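Local coordinates for protein transcriptional regulator AdcR (Streptococcus pneumoniae, PDB 3TGN) that represses, and for some genes activates, transcription in response to zinc by binding directly to the promoters of its target genes as a homodimer, at residues K70-L75 with G79-S84; Q40-M45 with R59-S64. One frame throughout, in Å; residues are numbered along the deposited sequence.

Both contacts belong to the winged helix-turn-helix of a MarR-family subunit. Contact 2 sets helix 38-50, which carries zinc ligands, against helix 54-61, the first helix of the predicted helix-turn-helix. Contact 1 ends the second one, helix 65-77, and starts the wing. Their centres lie about 13 Å apart. Helix 38-50 is common ground. Ser74 OG is 3.0 Å from Gln40 NE2, and Ala71 CB is 3.9 Å from Ile43 CD1. Leu81 CD2 packs on Leu44 CD2 at 3.6 Å. Segment 40-45 binds both zinc ions, through Glu41 and His42. The side chain of Met80, in contact 1, stays about 11 Å from a bound zinc.

Contact 1. Residues K70-L75 with G79-S84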
ATOM      1  N   LYS B  70       2.011   6.438  20.318  1.00 34.40           N
ATOM      2  CA  LYS B  70       0.922   7.404  20.258  1.00 34.83           C
ATOM      3  C   LYS B  70      -0.427   6.696  20.201  1.00 34.54           C
ATOM      4  O   LYS B  70      -1.391   7.125  20.834  1.00 36.15           O
ATOM      5  CB  LYS B  70       1.094   8.332  19.061  1.00 35.17           C
ATOM      6  N   ALA B  71      -0.488   5.607  19.440  1.00 32.89           N
ATOM      7  CA  ALA B  71      -1.718   4.835  19.309  1.00 30.91           C
ATOM      8  C   ALA B  71      -2.134   4.229  20.646  1.00 27.08           C
ATOM      9  O   ALA B  71      -3.288   4.343  21.057  1.00 25.26           O
ATOM     10  CB  ALA B  71      -1.551   3.746  18.260  1.00 30.06           C
ATOM     11  N   ILE B  72      -1.188   3.582  21.318  1.00 27.58           N
ATOM     12  CA  ILE B  72      -1.459   2.954  22.607  1.00 26.17           C
ATOM     13  C   ILE B  72      -1.906   3.983  23.643  1.00 26.44           C
ATOM     14  O   ILE B  72      -2.934   3.808  24.298  1.00 25.04           O
ATOM     15  CB  ILE B  72      -0.228   2.193  23.130  1.00 26.57           C
ATOM     16  CG1 ILE B  72       0.121   1.040  22.187  1.00 26.51           C
ATOM     17  CG2 ILE B  72      -0.485   1.659  24.528  1.00 24.91           C
ATOM     18  CD1 ILE B  72      -0.937  -0.042  22.131  1.00 25.12           C
ATOM     19  N   LYS B  73      -1.131   5.054  23.783  1.00 28.28           N
ATOM     20  CA  LYS B  73      -1.466   6.120  24.720  1.00 28.02           C
ATOM     21  C   LYS B  73      -2.903   6.584  24.512  1.00 27.20           C
ATOM     22  O   LYS B  73      -3.672   6.709  25.465  1.00 22.96           O
ATOM     23  CB  LYS B  73      -0.496   7.288  24.572  1.00 30.78           C
ATOM     24  N   SER B  74      -3.260   6.828  23.257  1.00 30.23           N
ATOM     25  CA  SER B  74      -4.615   7.236  22.910  1.00 30.79           C
ATOM     26  C   SER B  74      -5.635   6.178  23.324  1.00 30.79           C
ATOM     27  O   SER B  74      -6.688   6.500  23.878  1.00 31.25           O
ATOM     28  CB  SER B  74      -4.713   7.512  21.410  1.00 33.33           C
ATOM     29  OG  SER B  74      -6.055   7.744  21.021  1.00 38.08           O
ATOM     30  N   LEU B  75      -5.321   4.913  23.056  1.00 30.04           N
ATOM     31  CA  LEU B  75      -6.225   3.815  23.398  1.00 27.62           C
ATOM     32  C   LEU B  75      -6.395   3.669  24.909  1.00 26.64           C
ATOM     33  O   LEU B  75      -7.508   3.477  25.399  1.00 27.26           O
ATOM     34  CB  LEU B  75      -5.747   2.500  22.779  1.00 26.99           C
ATOM     35  CG  LEU B  75      -5.893   2.388  21.258  1.00 26.73           C
ATOM     36  CD1 LEU B  75      -5.210   1.137  20.736  1.00 25.97           C
ATOM     37  CD2 LEU B  75      -7.358   2.404  20.863  1.00 26.75           C
ATOM     38  N   GLY B  79      -9.801   4.759  27.051  1.00 31.95           N
ATOM     39  CA  GLY B  79     -10.399   3.645  27.763  1.00 30.62           C
ATOM     40  C   GLY B  79     -10.624   2.388  26.939  1.00 29.19           C
ATOM     41  O   GLY B  79     -11.520   1.601  27.242  1.00 28.23           O
ATOM     42  N   MET B  80      -9.813   2.194  25.904  1.00 28.44           N
ATOM     43  CA  MET B  80      -9.895   0.988  25.081  1.00 24.64           C
ATOM     44  C   MET B  80      -8.947  -0.091  25.591  1.00 22.11           C
ATOM     45  O   MET B  80      -9.164  -1.284  25.366  1.00 19.21           O
ATOM     46  CB  MET B  80      -9.575   1.306  23.619  1.00 23.77           C
ATOM     47  CG  MET B  80     -10.652   2.096  22.901  1.00 23.81           C
ATOM     48  SD  MET B  80     -12.237   1.241  22.843  1.00 31.31           S
ATOM     49  CE  MET B  80     -13.240   2.487  22.035  1.00 24.19           C
ATOM     50  N   LEU B  81      -7.891   0.339  26.273  1.00 19.26           N
ATOM     51  CA  LEU B  81      -6.924  -0.575  26.863  1.00 18.92           C
ATOM     52  C   LEU B  81      -6.667  -0.205  28.317  1.00 20.59           C
ATOM     53  O   LEU B  81      -6.738   0.966  28.692  1.00 22.43           O
ATOM     54  CB  LEU B  81      -5.606  -0.543  26.085  1.00 20.11           C
ATOM     55  CG  LEU B  81      -5.631  -1.051  24.641  1.00 21.32           C
ATOM     56  CD1 LEU B  81      -4.329  -0.714  23.927  1.00 19.05           C
ATOM     57  CD2 LEU B  81      -5.898  -2.548  24.602  1.00 23.71           C
ATOM     58  N   GLU B  82      -6.374  -1.211  29.131  1.00 18.80           N
ATOM     59  CA  GLU B  82      -6.001  -1.000  30.524  1.00 21.10           C
ATOM     60  C   GLU B  82      -4.896  -1.981  30.869  1.00 19.77           C
ATOM     61  O   GLU B  82      -4.760  -3.015  30.221  1.00 22.32           O
ATOM     62  CB  GLU B  82      -7.199  -1.238  31.444  1.00 21.58           C
ATOM     63  CG  GLU B  82      -7.674  -2.683  31.449  1.00 27.06           C
ATOM     64  CD  GLU B  82      -8.968  -2.879  32.212  1.00 31.41           C
ATOM     65  OE1 GLU B  82      -9.490  -1.891  32.768  1.00 34.07           O
ATOM     66  OE2 GLU B  82      -9.464  -4.025  32.251  1.00 33.87           O
ATOM     67  N   THR B  83      -4.101  -1.658  31.884  1.00 18.98           N
ATOM     68  CA  THR B  83      -3.062  -2.573  32.339  1.00 20.39           C
ATOM     69  C   THR B  83      -3.690  -3.722  33.114  1.00 21.49           C
ATOM     70  O   THR B  83      -4.724  -3.553  33.762  1.00 25.82           O
ATOM     71  CB  THR B  83      -2.033  -1.870  33.241  1.00 23.09           C
ATOM     72  OG1 THR B  83      -2.690  -1.343  34.399  1.00 25.82           O
ATOM     73  CG2 THR B  83      -1.345  -0.743  32.492  1.00 21.77           C
ATOM     74  N   SER B  84      -3.068  -4.893  33.048  1.00 18.10           N
ATOM     75  CA  SER B  84      -3.581  -6.046  33.771  1.00 18.95           C
ATOM     76  C   SER B  84      -2.522  -7.109  34.025  1.00 18.41           C
ATOM     77  O   SER B  84      -1.437  -7.089  33.437  1.00 17.46           O
ATOM     78  CB  SER B  84      -4.765  -6.663  33.025  1.00 23.12           C
ATOM     79  OG  SER B  84      -5.392  -7.658  33.813  1.00 25.33           O
TER
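A Schellman motif ends helix 65-77, the second helix of the predicted helix-turn-helix, and leads into the first strand of the MarR wing. Leu75 and Met80 close it: Met80 N donates to Leu75 O at 2.7 Å. Gly79 is the C' residue, with positive phi, and its N pairs with Val76 O. The Leu75 carbonyl takes a second, longer bond from Leu81 N, at 3.3 Å. The two donors reach it differently. Met80 N comes in roughly along the C=O direction, tilted 20° from the carbonyl plane. Leu81 N sits well above that plane, 65° out of it, and not on a lone pair.

Side chains fill the angle between helix and strand. Leu75 CB meets Leu81 CD1 at 3.7 Å, and Leu75 CD1 touches the same methyl. The other branch, Leu75 CD2, turns to Met80 and lies 3.7 Å from its CB. Beyond CG the Met80 chain bends at chi2 (-60°) and leads off toward Val34 and Ala101. One turn back on the helix, Ile72 adds its tip: CD1 is 3.9 Å from Leu81 CD1. Leu81 CD1 is thus shared by Ile72 and Leu75. Leu81 also touches Leu97 of the partner strand.

One carbonyl at the helix end is therefore gripped by two consecutive backbone N-H groups. Apart from it, methyls of Ile72, Leu75 and Leu81 pack together between helix and strand. Polar cap and apolar packing together probably help set the direction in which the wing leaves the helix.

Contact 2. Residues Q40-M45 with R59-S64; sequences QEHILM and RRLNVS. With ZN (zinc ion), chain E; ZN (zinc ion), chain F.
The His42 imidazole has Met45 CE on one face, 3.5 Å above the plane and offset toward the rim. Leu61 CD1 reaches the ring obliquely and comes to 3.4 Å from His42 CD2. On the ring's ND1 side is a zinc ion, bound by His42 ND1 at 2.0 Å. This is where helix 38-50 of the MarR-family winged helix-turn-helix domain, which here carries His42 and Glu41, packs against Leu61 of segment 59-64, in the predicted helix-turn-helix. His42 CG is anti to the backbone N (chi1 -165°), which carries the ring out between the metal and Leu61. Glu24, His108 and His112 complete this site.

Glu41, the preceding residue, serves the second zinc. It points to another side of the helix and makes no contact with residues 59-64. Its OE1 binds the metal at 2.0 Å, with water 1 beside it at 2.1 Å from the same ion. Cys30 and Glu107 supply the other ligands. Glu41 OE1 also accepts a hydrogen bond from His108 ND1, so a bond between a ligand of each zinc links the two sites.

Leu61 bridges the segments with both methyls. No hydrogen bond crosses, so this joint is purely one of packing. While CD1 leans on the histidine, CD2 presses on Ile43, whose side chain runs at about a right angle to it. The Leu61 CD2 to Ile43 CG1 distance of 3.5 Å is tighter than usual for two carbons.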
ATOM      1  N   GLN B  40      -5.389   1.784  15.009  1.00 18.11           N
ATOM      2  CA  GLN B  40      -5.872   1.555  16.367  1.00 20.26           C
ATOM      3  C   GLN B  40      -6.748   0.307  16.447  1.00 22.03           C
ATOM      4  O   GLN B  40      -6.554  -0.535  17.321  1.00 21.89           O
ATOM      5  CB  GLN B  40      -6.641   2.773  16.889  1.00 23.02           C
ATOM      6  CG  GLN B  40      -5.761   3.930  17.342  1.00 27.15           C
ATOM      7  CD  GLN B  40      -6.570   5.159  17.731  1.00 32.13           C
ATOM      8  OE1 GLN B  40      -7.233   5.772  16.893  1.00 29.98           O
ATOM      9  NE2 GLN B  40      -6.518   5.524  19.010  1.00 34.93           N
ATOM     10  N   GLU B  41      -7.711   0.189  15.538  1.00 19.80           N
ATOM     11  CA  GLU B  41      -8.587  -0.982  15.519  1.00 18.29           C
ATOM     12  C   GLU B  41      -7.798  -2.269  15.321  1.00 15.45           C
ATOM     13  O   GLU B  41      -8.070  -3.282  15.971  1.00 16.13           O
ATOM     14  CB  GLU B  41      -9.655  -0.860  14.428  1.00 16.25           C
ATOM     15  CG  GLU B  41     -10.777   0.111  14.748  1.00 19.79           C
ATOM     16  CD  GLU B  41     -12.019  -0.138  13.903  1.00 20.74           C
ATOM     17  OE1 GLU B  41     -11.942  -0.944  12.952  1.00 19.46           O
ATOM     18  OE2 GLU B  41     -13.072   0.469  14.195  1.00 19.40           O
ATOM     19  N   HIS B  42      -6.821  -2.229  14.420  1.00 14.39           N
ATOM     20  CA  HIS B  42      -6.015  -3.410  14.135  1.00 17.19           C
ATOM     21  C   HIS B  42      -5.231  -3.831  15.376  1.00 17.46           C
ATOM     22  O   HIS B  42      -5.101  -5.020  15.667  1.00 17.95           O
ATOM     23  CB  HIS B  42      -5.068  -3.156  12.959  1.00 19.15           C
ATOM     24  CG  HIS B  42      -4.479  -4.405  12.381  1.00 19.28           C
ATOM     25  ND1 HIS B  42      -5.044  -5.066  11.310  1.00 19.48           N
ATOM     26  CD2 HIS B  42      -3.385  -5.121  12.730  1.00 21.83           C
ATOM     27  CE1 HIS B  42      -4.318  -6.133  11.023  1.00 20.17           C
ATOM     28  NE2 HIS B  42      -3.306  -6.188  11.870  1.00 22.89           N
ATOM     29  N   ILE B  43      -4.718  -2.847  16.109  1.00 17.29           N
ATOM     30  CA  ILE B  43      -4.023  -3.113  17.364  1.00 18.20           C
ATOM     31  C   ILE B  43      -4.946  -3.815  18.346  1.00 19.84           C
ATOM     32  O   ILE B  43      -4.565  -4.808  18.966  1.00 22.91           O
ATOM     33  CB  ILE B  43      -3.475  -1.825  18.006  1.00 20.21           C
ATOM     34  CG1 ILE B  43      -2.290  -1.293  17.199  1.00 24.83           C
ATOM     35  CG2 ILE B  43      -3.048  -2.082  19.438  1.00 21.57           C
ATOM     36  CD1 ILE B  43      -1.615  -0.085  17.818  1.00 27.67           C
ATOM     37  N   LEU B  44      -6.166  -3.303  18.485  1.00 18.44           N
ATOM     38  CA  LEU B  44      -7.143  -3.927  19.371  1.00 18.30           C
ATOM     39  C   LEU B  44      -7.439  -5.367  18.947  1.00 17.12           C
ATOM     40  O   LEU B  44      -7.611  -6.248  19.788  1.00 19.41           O
ATOM     41  CB  LEU B  44      -8.428  -3.095  19.437  1.00 19.11           C
ATOM     42  CG  LEU B  44      -8.289  -1.730  20.117  1.00 18.98           C
ATOM     43  CD1 LEU B  44      -9.624  -0.995  20.153  1.00 18.24           C
ATOM     44  CD2 LEU B  44      -7.729  -1.888  21.519  1.00 18.95           C
ATOM     45  N   MET B  45      -7.480  -5.609  17.641  1.00 21.13           N
ATOM     46  CA  MET B  45      -7.719  -6.958  17.139  1.00 20.79           C
ATOM     47  C   MET B  45      -6.567  -7.878  17.527  1.00 20.93           C
ATOM     48  O   MET B  45      -6.778  -8.974  18.051  1.00 21.73           O
ATOM     49  CB  MET B  45      -7.904  -6.949  15.620  1.00 18.43           C
ATOM     50  CG  MET B  45      -8.338  -8.298  15.044  1.00 19.36           C
ATOM     51  SD  MET B  45      -8.389  -8.329  13.240  1.00 22.85           S
ATOM     52  CE  MET B  45      -6.648  -8.177  12.838  1.00 17.62           C
ATOM     53  N   ARG B  59       6.328  -3.898  14.508  1.00 39.62           N
ATOM     54  CA  ARG B  59       6.895  -4.777  13.489  1.00 42.06           C
ATOM     55  C   ARG B  59       5.802  -5.386  12.615  1.00 44.89           C
ATOM     56  O   ARG B  59       5.940  -5.455  11.395  1.00 47.07           O
ATOM     57  CB  ARG B  59       7.737  -5.869  14.131  1.00 40.88           C
ATOM     58  N   ARG B  60       4.719  -5.824  13.250  1.00 46.19           N
ATOM     59  CA  ARG B  60       3.586  -6.413  12.538  1.00 48.49           C
ATOM     60  C   ARG B  60       2.829  -5.370  11.718  1.00 46.62           C
ATOM     61  O   ARG B  60       2.420  -5.633  10.587  1.00 45.53           O
ATOM     62  CB  ARG B  60       2.632  -7.099  13.521  1.00 52.06           C
ATOM     63  CG  ARG B  60       3.041  -8.507  13.944  1.00 56.90           C
ATOM     64  CD  ARG B  60       2.229  -8.963  15.153  1.00 58.71           C
ATOM     65  NE  ARG B  60       1.929 -10.393  15.125  1.00 62.53           N
ATOM     66  CZ  ARG B  60       2.530 -11.305  15.884  1.00 64.31           C
ATOM     67  NH1 ARG B  60       2.185 -12.582  15.782  1.00 66.92           N
ATOM     68  NH2 ARG B  60       3.472 -10.945  16.744  1.00 63.61           N
ATOM     69  N   LEU B  61       2.642  -4.187  12.294  1.00 46.78           N
ATOM     70  CA  LEU B  61       1.922  -3.110  11.623  1.00 48.58           C
ATOM     71  C   LEU B  61       2.806  -2.400  10.609  1.00 52.19           C
ATOM     72  O   LEU B  61       2.320  -1.636   9.773  1.00 53.31           O
ATOM     73  CB  LEU B  61       1.397  -2.098  12.641  1.00 48.47           C
ATOM     74  CG  LEU B  61      -0.031  -2.293  13.154  1.00 50.97           C
ATOM     75  CD1 LEU B  61      -0.320  -3.757  13.433  1.00 53.20           C
ATOM     76  CD2 LEU B  61      -0.266  -1.444  14.397  1.00 49.97           C
ATOM     77  N   ASN B  62       4.107  -2.655  10.689  1.00 54.25           N
ATOM     78  CA  ASN B  62       5.069  -1.982   9.831  1.00 55.60           C
ATOM     79  C   ASN B  62       4.998  -0.468  10.000  1.00 54.45           C
ATOM     80  O   ASN B  62       4.733   0.266   9.048  1.00 57.36           O
ATOM     81  CB  ASN B  62       4.844  -2.362   8.368  1.00 59.11           C
ATOM     82  CG  ASN B  62       5.787  -1.642   7.431  1.00 62.64           C
ATOM     83  OD1 ASN B  62       6.936  -1.367   7.780  1.00 62.44           O
ATOM     84  ND2 ASN B  62       5.303  -1.313   6.240  1.00 65.57           N
ATOM     85  N   VAL B  63       5.225  -0.007  11.225  1.00 51.04           N
ATOM     86  CA  VAL B  63       5.235   1.419  11.521  1.00 49.72           C
ATOM     87  C   VAL B  63       6.297   1.725  12.570  1.00 48.13           C
ATOM     88  O   VAL B  63       6.984   0.823  13.051  1.00 48.60           O
ATOM     89  CB  VAL B  63       3.866   1.907  12.031  1.00 49.36           C
ATOM     90  CG1 VAL B  63       2.787   1.672  10.983  1.00 49.77           C
ATOM     91  CG2 VAL B  63       3.511   1.214  13.336  1.00 47.52           C
ATOM     92  N   SER B  64       6.426   2.999  12.921  1.00 46.30           N
ATOM     93  CA  SER B  64       7.411   3.425  13.907  1.00 44.64           C
ATOM     94  C   SER B  64       6.913   3.171  15.326  1.00 43.14           C
ATOM     95  O   SER B  64       5.709   3.217  15.587  1.00 40.89           O
ATOM     96  CB  SER B  64       7.729   4.912  13.729  1.00 44.98           C
ATOM     97  OG  SER B  64       6.598   5.713  14.032  1.00 44.16           O
TER
HETATM   98 ZN    ZN E 147      -6.628  -4.640  10.124  1.00 18.37          ZN
HETATM   99 ZN    ZN F 148     -13.625  -1.112  11.860  1.00 21.04          ZN
HETATM  100  O   HOH W   1     -12.447  -1.634  10.222  1.00 14.76           O